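Local coordinates for crustacyanin-C1 subunit (PDB 1I4U), which binds the carotenoid astaxanthin, giving the lobster carapace its blue colour, as one of the subunits that assemble into crustacyanin, at residues A[79-93]-A[96-108]. Residues are numbered along the deposited sequence; the frame is centred on the assembly and turned at random.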
loop_
_atom_site.group_PDB
_atom_site.type_symbol
_atom_site.label_atom_id
_atom_site.label_comp_id
_atom_site.label_asym_id
_atom_site.label_seq_id
_atom_site.Cartn_x
_atom_site.Cartn_y
_atom_site.Cartn_z
ATOM N N ARG A 79 -4.122 -16.659 -2.447
ATOM C CA ARG A 79 -4.100 -15.404 -1.734
ATOM C C ARG A 79 -5.509 -14.877 -1.597
ATOM O O ARG A 79 -6.240 -14.825 -2.553
ATOM C CB ARG A 79 -3.278 -14.367 -2.485
ATOM C CG ARG A 79 -1.849 -14.845 -2.596
ATOM C CD ARG A 79 -1.041 -13.766 -3.257
ATOM N NE ARG A 79 -0.834 -12.714 -2.214
ATOM C CZ ARG A 79 -0.415 -11.503 -2.648
ATOM N NH1 ARG A 79 -0.172 -11.211 -3.933
ATOM N NH2 ARG A 79 -0.221 -10.552 -1.760
ATOM N N ASN A 80 -5.878 -14.466 -0.376
ATOM C CA ASN A 80 -7.172 -13.837 -0.077
ATOM C C ASN A 80 -7.087 -12.318 -0.204
ATOM O O ASN A 80 -6.196 -11.712 0.398
ATOM C CB ASN A 80 -7.623 -14.179 1.330
ATOM C CG ASN A 80 -7.874 -15.663 1.521
ATOM O OD1 ASN A 80 -8.681 -16.237 0.791
ATOM N ND2 ASN A 80 -7.216 -16.292 2.471
ATOM N N GLY A 81 -7.978 -11.788 -1.022
ATOM C CA GLY A 81 -8.013 -10.369 -1.291
ATOM C C GLY A 81 -9.384 -9.797 -1.130
ATOM O O GLY A 81 -10.393 -10.502 -0.960
ATOM N N LYS A 82 -9.457 -8.455 -1.156
ATOM C CA LYS A 82 -10.690 -7.698 -1.159
ATOM C C LYS A 82 -10.554 -6.511 -2.095
ATOM O O LYS A 82 -9.458 -5.985 -2.255
ATOM C CB LYS A 82 -11.040 -7.137 0.227
ATOM C CG LYS A 82 -11.399 -8.158 1.269
ATOM C CD LYS A 82 -11.527 -7.493 2.629
ATOM C CE LYS A 82 -11.947 -8.521 3.646
ATOM N NZ LYS A 82 -13.408 -8.556 3.756
ATOM N N LEU A 83 -11.684 -6.111 -2.679
ATOM C CA LEU A 83 -11.722 -4.877 -3.455
ATOM C C LEU A 83 -12.884 -4.068 -2.890
ATOM O O LEU A 83 -14.000 -4.549 -2.885
ATOM C CB LEU A 83 -11.816 -5.260 -4.905
ATOM C CG LEU A 83 -11.675 -4.275 -6.015
ATOM C CD1 LEU A 83 -10.266 -3.747 -6.101
ATOM C CD2 LEU A 83 -12.027 -4.918 -7.341
ATOM N N TYR A 84 -12.618 -2.885 -2.370
ATOM C CA TYR A 84 -13.664 -2.115 -1.690
ATOM C C TYR A 84 -13.497 -0.653 -2.036
ATOM O O TYR A 84 -12.392 -0.220 -2.420
ATOM C CB TYR A 84 -13.621 -2.326 -0.195
ATOM C CG TYR A 84 -12.295 -2.278 0.497
ATOM C CD1 TYR A 84 -11.683 -1.064 0.807
ATOM C CD2 TYR A 84 -11.608 -3.444 0.840
ATOM C CE1 TYR A 84 -10.470 -1.038 1.433
ATOM C CE2 TYR A 84 -10.392 -3.390 1.469
ATOM C CZ TYR A 84 -9.798 -2.198 1.778
ATOM O OH TYR A 84 -8.579 -2.086 2.406
ATOM N N PRO A 85 -14.495 0.191 -1.899
ATOM C CA PRO A 85 -14.291 1.610 -2.243
ATOM C C PRO A 85 -13.203 2.257 -1.377
ATOM O O PRO A 85 -13.018 1.976 -0.194
ATOM C CB PRO A 85 -15.675 2.225 -1.951
ATOM C CG PRO A 85 -16.600 1.066 -2.149
ATOM C CD PRO A 85 -15.877 -0.084 -1.442
ATOM N N ASN A 86 -12.465 3.155 -2.005
ATOM C CA ASN A 86 -11.420 3.881 -1.290
ATOM C C ASN A 86 -11.982 4.516 -0.020
ATOM O O ASN A 86 -13.067 5.111 -0.050
ATOM C CB ASN A 86 -10.811 4.956 -2.169
ATOM C CG ASN A 86 -9.938 5.866 -1.340
ATOM O OD1 ASN A 86 -10.429 6.849 -0.760
ATOM N ND2 ASN A 86 -8.665 5.575 -1.243
ATOM N N PRO A 87 -11.373 4.297 1.143
ATOM C CA PRO A 87 -11.989 4.767 2.395
ATOM C C PRO A 87 -12.153 6.271 2.589
ATOM O O PRO A 87 -12.890 6.709 3.505
ATOM C CB PRO A 87 -11.083 4.189 3.489
ATOM C CG PRO A 87 -10.465 2.980 2.862
ATOM C CD PRO A 87 -10.195 3.432 1.444
ATOM N N PHE A 88 -11.543 7.096 1.773
ATOM C CA PHE A 88 -11.728 8.538 1.854
ATOM C C PHE A 88 -12.795 9.031 0.902
ATOM O O PHE A 88 -13.005 10.242 0.753
ATOM C CB PHE A 88 -10.420 9.213 1.504
ATOM C CG PHE A 88 -9.326 8.960 2.516
ATOM C CD1 PHE A 88 -9.208 9.741 3.637
ATOM C CD2 PHE A 88 -8.397 7.948 2.326
ATOM C CE1 PHE A 88 -8.185 9.484 4.526
ATOM C CE2 PHE A 88 -7.411 7.657 3.228
ATOM C CZ PHE A 88 -7.278 8.449 4.372
ATOM N N GLY A 89 -13.472 8.109 0.219
ATOM C CA GLY A 89 -14.515 8.496 -0.734
ATOM C C GLY A 89 -13.977 8.862 -2.103
ATOM O O GLY A 89 -14.715 9.389 -2.937
ATOM N N GLU A 90 -12.712 8.594 -2.403
ATOM C CA GLU A 90 -12.142 8.825 -3.732
ATOM C C GLU A 90 -12.804 7.850 -4.699
ATOM O O GLU A 90 -13.221 6.739 -4.348
ATOM C CB GLU A 90 -10.617 8.648 -3.718
ATOM C CG GLU A 90 -9.903 9.682 -2.841
ATOM C CD GLU A 90 -8.454 9.367 -2.540
ATOM O OE1 GLU A 90 -7.783 8.535 -3.160
ATOM O OE2 GLU A 90 -7.880 10.017 -1.621
ATOM N N PRO A 91 -12.968 8.277 -5.945
ATOM C CA PRO A 91 -13.597 7.522 -7.009
ATOM C C PRO A 91 -12.778 6.394 -7.593
ATOM O O PRO A 91 -12.620 6.279 -8.807
ATOM C CB PRO A 91 -13.879 8.607 -8.061
ATOM C CG PRO A 91 -12.782 9.579 -7.854
ATOM C CD PRO A 91 -12.614 9.631 -6.359
ATOM N N HIS A 92 -12.295 5.552 -6.689
ATOM C CA HIS A 92 -11.664 4.317 -7.118
ATOM C C HIS A 92 -11.739 3.302 -6.000
ATOM O O HIS A 92 -12.078 3.637 -4.874
ATOM C CB HIS A 92 -10.258 4.605 -7.552
ATOM C CG HIS A 92 -9.343 5.146 -6.531
ATOM N ND1 HIS A 92 -8.630 4.538 -5.565
ATOM C CD2 HIS A 92 -9.012 6.438 -6.360
ATOM C CE1 HIS A 92 -7.918 5.440 -4.862
ATOM N NE2 HIS A 92 -8.137 6.617 -5.342
ATOM N N LEU A 93 -11.431 2.071 -6.361
ATOM C CA LEU A 93 -11.392 0.972 -5.418
ATOM C C LEU A 93 -10.000 0.892 -4.794
ATOM O O LEU A 93 -8.987 1.294 -5.365
ATOM C CB LEU A 93 -11.670 -0.357 -6.145
ATOM C CG LEU A 93 -13.046 -0.415 -6.810
ATOM C CD1 LEU A 93 -13.061 -1.491 -7.874
ATOM C CD2 LEU A 93 -14.107 -0.583 -5.726
ATOM N N ASP A 96 -6.794 -4.919 -1.742
ATOM C CA ASP A 96 -6.143 -5.279 -0.481
ATOM C C ASP A 96 -5.952 -6.786 -0.432
ATOM O O ASP A 96 -6.829 -7.508 -0.886
ATOM C CB ASP A 96 -7.006 -4.772 0.679
ATOM C CG ASP A 96 -6.306 -4.578 2.004
ATOM O OD1 ASP A 96 -5.154 -5.029 2.166
ATOM O OD2 ASP A 96 -6.984 -3.978 2.898
ATOM N N TYR A 97 -4.839 -7.270 0.094
ATOM C CA TYR A 97 -4.575 -8.673 0.229
ATOM C C TYR A 97 -4.074 -8.977 1.616
ATOM O O TYR A 97 -3.390 -8.170 2.267
ATOM C CB TYR A 97 -3.529 -9.188 -0.797
ATOM C CG TYR A 97 -4.216 -9.491 -2.118
ATOM C CD1 TYR A 97 -4.508 -8.531 -3.062
ATOM C CD2 TYR A 97 -4.600 -10.780 -2.436
ATOM C CE1 TYR A 97 -5.148 -8.841 -4.275
ATOM C CE2 TYR A 97 -5.220 -11.103 -3.622
ATOM C CZ TYR A 97 -5.488 -10.150 -4.547
ATOM O OH TYR A 97 -6.131 -10.451 -5.725
ATOM N N GLU A 98 -4.368 -10.168 2.131
ATOM C CA GLU A 98 -3.795 -10.574 3.400
ATOM C C GLU A 98 -2.267 -10.469 3.392
ATOM O O GLU A 98 -1.632 -10.796 2.420
ATOM C CB GLU A 98 -4.103 -12.013 3.752
ATOM C CG GLU A 98 -5.375 -12.303 4.487
ATOM C CD GLU A 98 -5.727 -13.768 4.648
ATOM O OE1 GLU A 98 -5.187 -14.644 3.935
ATOM O OE2 GLU A 98 -6.566 -14.009 5.528
ATOM N N ASN A 99 -1.737 -9.960 4.488
ATOM C CA ASN A 99 -0.330 -9.796 4.722
ATOM C C ASN A 99 0.333 -8.966 3.643
ATOM O O ASN A 99 1.424 -9.338 3.191
ATOM C CB ASN A 99 0.291 -11.195 4.774
ATOM C CG ASN A 99 -0.104 -11.857 6.092
ATOM O OD1 ASN A 99 -0.704 -12.914 6.047
ATOM N ND2 ASN A 99 0.234 -11.200 7.186
ATOM N N SER A 100 -0.305 -7.870 3.228
ATOM C CA SER A 100 0.119 -7.014 2.145
ATOM C C SER A 100 -0.266 -5.569 2.366
ATOM O O SER A 100 -1.014 -5.214 3.274
ATOM C CB SER A 100 -0.449 -7.499 0.798
ATOM O OG SER A 100 0.269 -6.806 -0.265
ATOM N N PHE A 101 0.250 -4.651 1.559
ATOM C CA PHE A 101 -0.257 -3.277 1.430
ATOM C C PHE A 101 -1.596 -3.320 0.659
ATOM O O PHE A 101 -1.999 -4.317 0.027
ATOM C CB PHE A 101 0.711 -2.397 0.664
ATOM C CG PHE A 101 1.937 -1.853 1.411
ATOM C CD1 PHE A 101 2.444 -2.398 2.593
ATOM C CD2 PHE A 101 2.634 -0.744 0.936
ATOM C CE1 PHE A 101 3.574 -1.867 3.224
ATOM C CE2 PHE A 101 3.757 -0.206 1.542
ATOM C CZ PHE A 101 4.249 -0.747 2.733
ATOM N N ALA A 102 -2.344 -2.241 0.663
ATOM C CA ALA A 102 -3.508 -1.990 -0.159
ATOM C C ALA A 102 -3.168 -0.843 -1.100
ATOM O O ALA A 102 -2.394 0.043 -0.744
ATOM C CB ALA A 102 -4.798 -1.645 0.604
ATOM N N ALA A 103 -3.777 -0.851 -2.288
ATOM C CA ALA A 103 -3.438 0.152 -3.288
ATOM C C ALA A 103 -4.639 0.590 -4.080
ATOM O O ALA A 103 -5.607 -0.187 -4.169
ATOM C CB ALA A 103 -2.454 -0.431 -4.291
ATOM N N PRO A 104 -4.581 1.765 -4.674
ATOM C CA PRO A 104 -5.695 2.102 -5.568
ATOM C C PRO A 104 -5.693 1.173 -6.777
ATOM O O PRO A 104 -4.644 0.745 -7.250
ATOM C CB PRO A 104 -5.330 3.480 -6.075
ATOM C CG PRO A 104 -3.870 3.611 -5.859
ATOM C CD PRO A 104 -3.558 2.795 -4.614
ATOM N N LEU A 105 -6.901 0.936 -7.299
ATOM C CA LEU A 105 -7.032 0.102 -8.476
ATOM C C LEU A 105 -8.139 0.710 -9.321
ATOM O O LEU A 105 -9.306 0.678 -8.939
ATOM C CB LEU A 105 -7.284 -1.357 -8.088
ATOM C CG LEU A 105 -7.214 -2.450 -9.180
ATOM C CD1 LEU A 105 -8.390 -2.459 -10.107
ATOM C CD2 LEU A 105 -5.885 -2.300 -9.918
ATOM N N VAL A 106 -7.730 1.221 -10.461
ATOM C CA VAL A 106 -8.650 1.822 -11.405
ATOM C C VAL A 106 -8.914 0.818 -12.525
ATOM O O VAL A 106 -7.979 0.162 -13.032
ATOM C CB VAL A 106 -8.063 3.093 -11.991
ATOM C CG1 VAL A 106 -8.978 3.631 -13.056
ATOM C CG2 VAL A 106 -7.849 4.128 -10.888
ATOM N N ILE A 107 -10.170 0.718 -12.916
ATOM C CA ILE A 107 -10.565 -0.058 -14.074
ATOM C C ILE A 107 -10.624 0.945 -15.211
ATOM O O ILE A 107 -11.556 1.716 -15.394
ATOM C CB ILE A 107 -11.883 -0.811 -13.845
ATOM C CG1 ILE A 107 -11.884 -1.681 -12.589
ATOM C CG2 ILE A 107 -12.288 -1.581 -15.110
ATOM C CD1 ILE A 107 -13.271 -2.176 -12.166
ATOM N N LEU A 108 -9.521 0.977 -15.971
ATOM C CA LEU A 108 -9.424 1.975 -17.046
ATOM C C LEU A 108 -10.448 1.720 -18.143
ATOM O O LEU A 108 -10.938 2.647 -18.798
ATOM C CB LEU A 108 -8.046 1.875 -17.677
ATOM C CG LEU A 108 -6.876 2.591 -17.104
ATOM C CD1 LEU A 108 -5.710 2.514 -18.088
ATOM C CD2 LEU A 108 -7.174 4.056 -16.790
HETATM O O HOH W 1 0.780 -11.222 0.803
HETATM O O HOH W 2 -2.216 -12.689 0.287
HETATM O O HOH W 3 -3.843 -14.820 1.638
HETATM O O HOH W 4 -11.875 1.494 -9.346
#
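The CA of Gly81 lies over one face of the Tyr97 ring, 3.8 Å from its centroid, a CH-pi contact, and Tyr97 CD2 in turn sits over the centre of the Arg79 guanidinium, the two planes 32° apart. At the edge of that guanidinium come Ser100 CB and Glu98 O. At the edge of the Tyr84 ring its OH donates to Asp96 OD2 (2.5 Å), met on the anti side of the carboxylate. Asn86 CB lies over one face of the His92 ring, toward its rim. In this lipocalin beta barrel, strand 76-85 runs antiparallel to 93-97, the type II turn Tyr97 to Ser100 follows, and 102-110 joins through the Leu93-Leu105 pair. Tyr97 OH is hydrogen-bonded to Ser67 OG. Lys82 and Asp96 form a hydrogen-bonded pair; beyond it Glu98 N points almost straight at Asn80 O (3.0 Å). Asn80 ND2 reaches Glu98 OE1 from above the carboxylate, and two waters bridge Arg79 to Glu98 O. Glu90 OE2 takes a hydrogen bond from Asn99 N of the second subunit. His92, with CG wedged between backbone N and carbonyl carbon (chi1 62°), lies alongside Pro104, its CE1 3.5 Å from Pro104 CB, while NE2 bonds Glu90 OE1 and ND1 bonds Leu93 O. Replacing His92 by alanine would probably leave Glu90 OE1 and Leu93 O each short of a donor and open a gap beside Pro104. Leu93 O is gripped from opposite faces of its carbonyl plane, by His92 ND1 at 3.3 Å and by Leu105 N at 2.9 Å.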